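Local coordinates for protein cysteine desulfurase (Thermococcus onnurineus, PDB 5B89) that probably uses pyridoxal 5'-phosphate to take sulfur from L-cysteine, passing it to a sulfur carrier and releasing L-alanine, at residues I312-T323 / F394-E404. Residues are numbered along the deposited sequence; the frame is centred on the assembly and turned at random.
Sequences IERQEHKLVKRT and FHVYNSLEEVE
Phe394 lays one ring face against Leu319, whose CB stands 4.0 Å from the ring centroid and almost on its normal, a CH-pi contact; Val320 CG2 meets the same ring at its edge. Next along the chain, the His395 ring passes obliquely by Ile312 CG2 and the Glu316 carboxylate, whose plane is nearly perpendicular to it, while Glu316 OE1 is itself hydrogen-bonded to His217. The Val396 side chain crosses that of Ile312 at about a right angle, Val396 CB lying 3.8 Å from Ile312 CG1. Helix 400-415 follows strand 389-393 of the small mixed sheet in this class-V aminotransferase, a fold-type I PLP enzyme, and the loop between them, with its type I turn from His395 to Asn398, runs along helix 309-329 until residues 400-404 run beside 312-323, their short axes 19° from parallel. Where the loop ends, Gln315 NE2 donates to Asn398 O in the carbonyl plane, at 2.8 Å; a bend at chi2 (71°) carries the amide there. Ser399 and Glu402 then form a capping box, Glu402 OE1 also accepting from Asn398 ND2 on the opposite face from Ser399 N. Leu319 CD2 packs against the Ser399 carbonyl at the start of this helix and lies 3.7 Å from Val403 CG2, and Leu400 CD2 rests on Arg322 CB. Val403 CG1 packs on Arg322 CG and on Thr323 OG1, a hydroxyl already bonded to Leu319 O. At Glu404, Arg322 grips the carboxylate side-on: NE reaches OE2 at 2.8 Å, almost straight, and NH2 reaches OE1 at 3.0 Å, with the two planes 41° apart. A leucine in place of Arg322 would probably deprive the Glu404 carboxylate of both bonds and leave it freer to turn.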
loop_
_atom_site.group_PDB
_atom_site.type_symbol
_atom_site.label_atom_id
_atom_site.label_comp_id
_atom_site.label_asym_id
_atom_site.label_seq_id
_atom_site.Cartn_x
_atom_site.Cartn_y
_atom_site.Cartn_z
ATOM N N ILE B 312 -18.291 4.525 -21.351
ATOM C CA ILE B 312 -18.520 3.991 -20.049
ATOM C C ILE B 312 -19.741 4.680 -19.376
ATOM O O ILE B 312 -20.678 4.090 -18.852
ATOM C CB ILE B 312 -17.254 4.113 -19.129
ATOM C CG1 ILE B 312 -16.139 3.144 -19.647
ATOM C CG2 ILE B 312 -17.534 3.841 -17.690
ATOM C CD1 ILE B 312 -14.777 3.482 -19.235
ATOM N N GLU B 313 -19.672 6.006 -19.420
ATOM C CA GLU B 313 -20.782 6.813 -18.790
ATOM C C GLU B 313 -22.146 6.509 -19.442
ATOM O O GLU B 313 -23.137 6.304 -18.767
ATOM C CB GLU B 313 -20.517 8.314 -18.925
ATOM C CG GLU B 313 -19.236 8.800 -18.319
ATOM C CD GLU B 313 -18.946 10.288 -18.505
ATOM O OE1 GLU B 313 -19.925 10.999 -18.261
ATOM O OE2 GLU B 313 -17.748 10.703 -18.783
ATOM N N ARG B 314 -22.122 6.383 -20.760
ATOM C CA ARG B 314 -23.366 6.077 -21.523
ATOM C C ARG B 314 -23.934 4.708 -21.202
ATOM O O ARG B 314 -25.158 4.554 -20.960
ATOM C CB ARG B 314 -23.133 6.248 -22.993
ATOM C CG ARG B 314 -23.022 7.764 -23.229
ATOM C CD ARG B 314 -23.062 8.208 -24.701
ATOM N NE ARG B 314 -21.878 7.829 -25.504
ATOM C CZ ARG B 314 -20.724 8.487 -25.513
ATOM N NH1 ARG B 314 -20.554 9.633 -24.808
ATOM N NH2 ARG B 314 -19.742 8.014 -26.292
ATOM N N GLN B 315 -23.059 3.684 -21.124
ATOM C CA GLN B 315 -23.526 2.402 -20.797
ATOM C C GLN B 315 -24.122 2.347 -19.432
ATOM O O GLN B 315 -25.123 1.772 -19.135
ATOM C CB GLN B 315 -22.396 1.350 -20.982
ATOM C CG GLN B 315 -22.751 -0.052 -20.562
ATOM C CD GLN B 315 -23.756 -0.797 -21.460
ATOM O OE1 GLN B 315 -24.254 -0.192 -22.443
ATOM N NE2 GLN B 315 -24.105 -1.962 -21.094
ATOM N N GLU B 316 -23.399 2.944 -18.449
ATOM C CA GLU B 316 -23.877 2.987 -17.087
ATOM C C GLU B 316 -25.235 3.685 -16.948
ATOM O O GLU B 316 -26.051 3.188 -16.167
ATOM C CB GLU B 316 -22.782 3.584 -16.142
ATOM C CG GLU B 316 -21.575 2.609 -15.971
ATOM C CD GLU B 316 -20.578 3.099 -14.975
ATOM O OE1 GLU B 316 -19.428 2.712 -15.020
ATOM O OE2 GLU B 316 -20.941 3.809 -14.065
ATOM N N HIS B 317 -25.420 4.762 -17.681
ATOM C CA HIS B 317 -26.669 5.455 -17.609
ATOM C C HIS B 317 -27.819 4.548 -18.085
ATOM O O HIS B 317 -28.815 4.550 -17.516
ATOM C CB HIS B 317 -26.589 6.691 -18.474
ATOM C CG HIS B 317 -27.903 7.341 -18.635
ATOM N ND1 HIS B 317 -28.624 7.298 -19.799
ATOM C CD2 HIS B 317 -28.685 7.928 -17.724
ATOM C CE1 HIS B 317 -29.783 7.883 -19.601
ATOM N NE2 HIS B 317 -29.846 8.273 -18.356
ATOM N N LYS B 318 -27.593 3.798 -19.141
ATOM C CA LYS B 318 -28.625 2.891 -19.639
ATOM C C LYS B 318 -28.987 1.890 -18.579
ATOM O O LYS B 318 -30.112 1.563 -18.401
ATOM C CB LYS B 318 -28.193 2.145 -20.909
ATOM C CG LYS B 318 -27.995 2.964 -22.158
ATOM C CD LYS B 318 -27.546 2.107 -23.319
ATOM C CE LYS B 318 -27.041 2.933 -24.467
ATOM N NZ LYS B 318 -26.450 2.167 -25.600
ATOM N N LEU B 319 -27.978 1.380 -17.887
ATOM C CA LEU B 319 -28.263 0.436 -16.840
ATOM C C LEU B 319 -29.025 0.966 -15.660
ATOM O O LEU B 319 -29.971 0.436 -15.173
ATOM C CB LEU B 319 -26.910 -0.253 -16.372
ATOM C CG LEU B 319 -26.064 -0.860 -17.427
ATOM C CD1 LEU B 319 -24.677 -1.225 -16.839
ATOM C CD2 LEU B 319 -26.747 -2.142 -17.961
ATOM N N VAL B 320 -28.658 2.203 -15.198
ATOM C CA VAL B 320 -29.393 2.883 -14.131
ATOM C C VAL B 320 -30.843 3.216 -14.533
ATOM O O VAL B 320 -31.715 3.082 -13.707
ATOM C CB VAL B 320 -28.591 4.171 -13.762
ATOM C CG1 VAL B 320 -29.345 4.990 -12.820
ATOM C CG2 VAL B 320 -27.224 3.790 -13.157
ATOM N N LYS B 321 -30.994 3.690 -15.741
ATOM C CA LYS B 321 -32.306 4.057 -16.251
ATOM C C LYS B 321 -33.244 2.845 -16.233
ATOM O O LYS B 321 -34.326 2.944 -15.720
ATOM C CB LYS B 321 -32.195 4.662 -17.637
ATOM C CG LYS B 321 -33.484 5.307 -18.146
ATOM C CD LYS B 321 -33.329 5.881 -19.522
ATOM C CE LYS B 321 -34.638 6.588 -19.867
ATOM N NZ LYS B 321 -35.750 5.697 -20.222
ATOM N N ARG B 322 -32.786 1.705 -16.746
ATOM C CA ARG B 322 -33.650 0.526 -16.711
ATOM C C ARG B 322 -33.858 -0.036 -15.310
ATOM O O ARG B 322 -34.914 -0.416 -14.986
ATOM C CB ARG B 322 -33.190 -0.527 -17.705
ATOM C CG ARG B 322 -34.040 -1.786 -17.694
ATOM C CD ARG B 322 -35.469 -1.478 -18.131
ATOM N NE ARG B 322 -36.206 -2.726 -18.121
ATOM C CZ ARG B 322 -37.338 -2.929 -17.512
ATOM N NH1 ARG B 322 -37.936 -1.965 -16.906
ATOM N NH2 ARG B 322 -37.876 -4.129 -17.508
ATOM N N THR B 323 -32.815 -0.051 -14.478
ATOM C CA THR B 323 -32.954 -0.510 -13.150
ATOM C C THR B 323 -33.977 0.258 -12.349
ATOM O O THR B 323 -34.823 -0.310 -11.704
ATOM C CB THR B 323 -31.564 -0.554 -12.337
ATOM O OG1 THR B 323 -30.683 -1.403 -13.119
ATOM C CG2 THR B 323 -31.731 -1.052 -11.021
ATOM N N PHE B 394 -22.642 -0.609 -11.040
ATOM C CA PHE B 394 -22.215 -1.018 -12.343
ATOM C C PHE B 394 -20.904 -0.527 -12.918
ATOM O O PHE B 394 -20.343 0.400 -12.446
ATOM C CB PHE B 394 -23.298 -0.527 -13.327
ATOM C CG PHE B 394 -24.722 -0.861 -12.939
ATOM C CD1 PHE B 394 -25.161 -2.151 -12.852
ATOM C CD2 PHE B 394 -25.641 0.158 -12.737
ATOM C CE1 PHE B 394 -26.470 -2.427 -12.515
ATOM C CE2 PHE B 394 -26.935 -0.113 -12.397
ATOM C CZ PHE B 394 -27.352 -1.407 -12.291
ATOM N N HIS B 395 -20.504 -1.202 -13.987
ATOM C CA HIS B 395 -19.401 -0.814 -14.823
ATOM C C HIS B 395 -19.808 -1.108 -16.288
ATOM O O HIS B 395 -20.811 -1.641 -16.537
ATOM C CB HIS B 395 -18.018 -1.393 -14.453
ATOM C CG HIS B 395 -16.899 -0.453 -14.762
ATOM N ND1 HIS B 395 -15.754 -0.323 -14.004
ATOM C CD2 HIS B 395 -16.785 0.431 -15.761
ATOM C CE1 HIS B 395 -15.010 0.637 -14.521
ATOM N NE2 HIS B 395 -15.630 1.116 -15.569
ATOM N N VAL B 396 -18.946 -0.713 -17.194
ATOM C CA VAL B 396 -19.157 -0.827 -18.629
ATOM C C VAL B 396 -19.390 -2.229 -19.142
ATOM O O VAL B 396 -19.973 -2.399 -20.159
ATOM C CB VAL B 396 -18.047 -0.078 -19.416
ATOM C CG1 VAL B 396 -16.723 -0.795 -19.330
ATOM C CG2 VAL B 396 -18.451 0.165 -20.867
ATOM N N TYR B 397 -18.915 -3.205 -18.403
ATOM C CA TYR B 397 -19.080 -4.611 -18.743
ATOM C C TYR B 397 -20.415 -5.213 -18.331
ATOM O O TYR B 397 -20.719 -6.251 -18.716
ATOM C CB TYR B 397 -17.910 -5.483 -18.220
ATOM C CG TYR B 397 -17.487 -5.215 -16.801
ATOM C CD1 TYR B 397 -18.227 -5.616 -15.748
ATOM C CD2 TYR B 397 -16.332 -4.553 -16.558
ATOM C CE1 TYR B 397 -17.822 -5.362 -14.468
ATOM C CE2 TYR B 397 -15.919 -4.276 -15.293
ATOM C CZ TYR B 397 -16.666 -4.682 -14.270
ATOM O OH TYR B 397 -16.210 -4.352 -13.028
ATOM N N ASN B 398 -21.175 -4.534 -17.517
ATOM C CA ASN B 398 -22.508 -4.912 -17.164
ATOM C C ASN B 398 -23.477 -4.603 -18.321
ATOM O O ASN B 398 -23.259 -3.788 -19.126
ATOM C CB ASN B 398 -23.000 -4.320 -15.860
ATOM C CG ASN B 398 -22.228 -4.764 -14.673
ATOM O OD1 ASN B 398 -21.681 -3.889 -13.950
ATOM N ND2 ASN B 398 -22.146 -6.083 -14.420
ATOM N N SER B 399 -24.462 -5.507 -18.457
ATOM C CA SER B 399 -25.393 -5.486 -19.615
ATOM C C SER B 399 -26.860 -5.301 -19.184
ATOM O O SER B 399 -27.307 -5.606 -18.102
ATOM C CB SER B 399 -25.291 -6.876 -20.348
ATOM O OG SER B 399 -25.898 -7.877 -19.611
ATOM N N LEU B 400 -27.613 -4.786 -20.222
ATOM C CA LEU B 400 -29.070 -4.687 -19.976
ATOM C C LEU B 400 -29.783 -6.066 -19.705
ATOM O O LEU B 400 -30.670 -6.184 -18.964
ATOM C CB LEU B 400 -29.753 -3.945 -21.105
ATOM C CG LEU B 400 -29.590 -2.395 -21.065
ATOM C CD1 LEU B 400 -29.947 -1.761 -22.413
ATOM C CD2 LEU B 400 -30.380 -1.872 -19.888
ATOM N N GLU B 401 -29.224 -7.099 -20.331
ATOM C CA GLU B 401 -29.643 -8.500 -20.085
ATOM C C GLU B 401 -29.551 -8.892 -18.631
ATOM O O GLU B 401 -30.415 -9.492 -18.023
ATOM C CB GLU B 401 -28.905 -9.466 -21.004
ATOM C CG GLU B 401 -29.308 -9.376 -22.472
ATOM C CD GLU B 401 -28.480 -8.368 -23.287
ATOM O OE1 GLU B 401 -28.597 -8.415 -24.560
ATOM O OE2 GLU B 401 -27.726 -7.484 -22.758
ATOM N N GLU B 402 -28.386 -8.475 -18.022
ATOM C CA GLU B 402 -28.227 -8.663 -16.640
ATOM C C GLU B 402 -29.221 -7.910 -15.734
ATOM O O GLU B 402 -29.657 -8.408 -14.759
ATOM C CB GLU B 402 -26.763 -8.281 -16.195
ATOM C CG GLU B 402 -25.658 -9.199 -16.713
ATOM C CD GLU B 402 -24.251 -8.749 -16.275
ATOM O OE1 GLU B 402 -24.016 -7.513 -16.197
ATOM O OE2 GLU B 402 -23.327 -9.604 -16.113
ATOM N N VAL B 403 -29.506 -6.645 -16.125
ATOM C CA VAL B 403 -30.446 -5.895 -15.399
ATOM C C VAL B 403 -31.832 -6.565 -15.490
ATOM O O VAL B 403 -32.498 -6.639 -14.512
ATOM C CB VAL B 403 -30.470 -4.433 -15.944
ATOM C CG1 VAL B 403 -31.658 -3.631 -15.413
ATOM C CG2 VAL B 403 -29.137 -3.710 -15.539
ATOM N N GLU B 404 -32.176 -7.075 -16.656
ATOM C CA GLU B 404 -33.461 -7.758 -16.805
ATOM C C GLU B 404 -33.527 -9.039 -15.946
ATOM O O GLU B 404 -34.508 -9.328 -15.374
ATOM C CB GLU B 404 -33.780 -8.024 -18.260
ATOM C CG GLU B 404 -33.895 -6.811 -19.171
ATOM C CD GLU B 404 -35.106 -5.962 -18.937
ATOM O OE1 GLU B 404 -35.937 -6.310 -18.168
ATOM O OE2 GLU B 404 -35.151 -4.932 -19.566
#